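Local coordinates for protein SUBA (Escherichia coli, PDB 2IY9) that cleaves the host endoplasmic reticulum chaperone BiP in the hinge between its ATPase and protein-binding domains, as the serine protease subunit of an AB5 toxin, at residues Leu176-Val181 against Ile216-Leu221. Numbering follows the deposited sequence.
Sequences LIVAAV and IRVAAL
Val178 and Val218 meet methyl to methyl at an oblique angle on the face of the sheet that also carries Ile216 and Ala180: Val178 CG1 lies 3.7 Å from Val218 CG2. The two methyls can meet because Val178 turns CG1 anti to its own nitrogen (chi1 -170°), whereas the CG2 branch of Val218 lies anti to the carbonyl carbon. At the start of the strands, Leu176 CD1 reaches Ile216 CD1 at 4.1 Å. Helices 271-288 and 294-304 close over this face; Val178 packs on Ser279 and Leu282, and Leu176 on Leu297.

Two residues beyond the small Ala179, just past the end of the same strand, Val181 turns its bulkier side chain toward 216-221. It straddles the Arg217-Ala219 part of the neighbouring strand: CG1 meets Arg217 CB at 3.7 Å, and CG2 sits 3.3 Å from Val218 O, with Ala219 beside it. Arg217 runs on, extended, away from the seam to salt bridges with Asp248 and Asp213.

Between the two faces runs a parallel ladder. Ile216 N donates to Ile177 O (2.7 Å), Ala179 N to Ile216 O (2.9 Å, nearly straight at 177°) and Val218 N to Ala179 O (2.9 Å). The last rung, Val181 N to Val218 O, is the longest of the four at 3.2 Å, as the chain leaves the strand. Ala180 ends the strand beside Thr271 and Thr275, its side chain close to that of Ser272, probably of the charge relay. These neighbouring strands, connected through helix 207-211, belong to the central parallel sheet of the subtilisin-like fold, whose catalytic cleft lies near their C-terminal ends.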
loop_
_atom_site.group_PDB
_atom_site.type_symbol
_atom_site.label_atom_id
_atom_site.label_comp_id
_atom_site.label_asym_id
_atom_site.label_seq_id
_atom_site.Cartn_x
_atom_site.Cartn_y
_atom_site.Cartn_z
ATOM N N LEU A 176 8.628 5.379 -2.449
ATOM C CA LEU A 176 7.581 4.750 -3.223
ATOM C C LEU A 176 6.224 4.957 -2.595
ATOM O O LEU A 176 6.085 4.915 -1.374
ATOM C CB LEU A 176 7.820 3.249 -3.354
ATOM C CG LEU A 176 8.987 2.860 -4.258
ATOM C CD1 LEU A 176 9.248 1.389 -4.086
ATOM C CD2 LEU A 176 8.711 3.260 -5.738
ATOM N N ILE A 177 5.224 5.159 -3.446
ATOM C CA ILE A 177 3.842 5.245 -2.984
ATOM C C ILE A 177 3.098 4.017 -3.466
ATOM O O ILE A 177 3.043 3.733 -4.673
ATOM C CB ILE A 177 3.142 6.515 -3.467
ATOM C CG1 ILE A 177 3.771 7.737 -2.780
ATOM C CG2 ILE A 177 1.648 6.456 -3.170
ATOM C CD1 ILE A 177 3.154 9.032 -3.202
ATOM N N VAL A 178 2.566 3.276 -2.508
ATOM C CA VAL A 178 1.767 2.102 -2.803
ATOM C C VAL A 178 0.309 2.534 -2.666
ATOM O O VAL A 178 -0.143 2.900 -1.575
ATOM C CB VAL A 178 2.126 0.933 -1.867
ATOM C CG1 VAL A 178 1.461 -0.366 -2.352
ATOM C CG2 VAL A 178 3.648 0.756 -1.811
ATOM N N ALA A 179 -0.396 2.526 -3.800
ATOM C CA ALA A 179 -1.719 3.146 -3.922
ATOM C C ALA A 179 -2.793 2.176 -4.407
ATOM O O ALA A 179 -2.640 1.551 -5.452
ATOM C CB ALA A 179 -1.638 4.330 -4.855
ATOM N N ALA A 180 -3.886 2.067 -3.643
ATOM C CA ALA A 180 -5.039 1.243 -4.028
ATOM C C ALA A 180 -5.708 1.847 -5.261
ATOM O O ALA A 180 -5.835 3.075 -5.349
ATOM C CB ALA A 180 -6.043 1.174 -2.869
ATOM N N VAL A 181 -6.140 0.999 -6.196
ATOM C CA VAL A 181 -6.826 1.499 -7.399
ATOM C C VAL A 181 -8.314 1.763 -7.128
ATOM O O VAL A 181 -9.019 2.315 -7.976
ATOM C CB VAL A 181 -6.631 0.590 -8.637
ATOM C CG1 VAL A 181 -5.163 0.548 -9.033
ATOM C CG2 VAL A 181 -7.185 -0.821 -8.411
ATOM N N ILE A 216 3.044 2.639 -7.171
ATOM C CA ILE A 216 2.736 1.244 -7.460
ATOM C C ILE A 216 1.244 1.048 -7.196
ATOM O O ILE A 216 0.782 1.181 -6.058
ATOM C CB ILE A 216 3.588 0.270 -6.603
ATOM C CG1 ILE A 216 5.076 0.437 -6.940
ATOM C CG2 ILE A 216 3.164 -1.183 -6.851
ATOM C CD1 ILE A 216 6.006 -0.282 -5.965
ATOM N N ARG A 217 0.501 0.789 -8.267
ATOM C CA ARG A 217 -0.969 0.765 -8.247
ATOM C C ARG A 217 -1.425 -0.670 -8.064
ATOM O O ARG A 217 -1.078 -1.534 -8.857
ATOM C CB ARG A 217 -1.536 1.314 -9.569
ATOM C CG ARG A 217 -1.130 2.756 -9.867
ATOM C CD ARG A 217 -1.083 3.057 -11.380
ATOM N NE ARG A 217 -0.505 4.386 -11.588
ATOM C CZ ARG A 217 0.796 4.619 -11.699
ATOM N NH1 ARG A 217 1.660 3.603 -11.670
ATOM N NH2 ARG A 217 1.239 5.861 -11.862
ATOM N N VAL A 218 -2.207 -0.910 -7.017
ATOM C CA VAL A 218 -2.505 -2.265 -6.572
ATOM C C VAL A 218 -3.996 -2.621 -6.736
ATOM O O VAL A 218 -4.870 -1.893 -6.259
ATOM C CB VAL A 218 -2.050 -2.471 -5.093
ATOM C CG1 VAL A 218 -2.404 -3.889 -4.596
ATOM C CG2 VAL A 218 -0.530 -2.213 -4.932
ATOM N N ALA A 219 -4.263 -3.735 -7.418
ATOM C CA ALA A 219 -5.609 -4.337 -7.498
ATOM C C ALA A 219 -5.750 -5.543 -6.555
ATOM O O ALA A 219 -4.747 -6.107 -6.108
ATOM C CB ALA A 219 -5.911 -4.760 -8.928
ATOM N N ALA A 220 -6.996 -5.966 -6.308
ATOM C CA ALA A 220 -7.297 -6.989 -5.289
ATOM C C ALA A 220 -7.732 -8.321 -5.899
ATOM O O ALA A 220 -8.597 -8.359 -6.787
ATOM C CB ALA A 220 -8.367 -6.485 -4.347
ATOM N N LEU A 221 -7.122 -9.399 -5.414
ATOM C CA LEU A 221 -7.401 -10.749 -5.903
ATOM C C LEU A 221 -8.346 -11.494 -4.985
ATOM O O LEU A 221 -8.322 -11.305 -3.763
ATOM C CB LEU A 221 -6.104 -11.553 -6.002
ATOM C CG LEU A 221 -5.080 -11.075 -7.027
ATOM C CD1 LEU A 221 -3.743 -11.761 -6.818
ATOM C CD2 LEU A 221 -5.605 -11.275 -8.465
#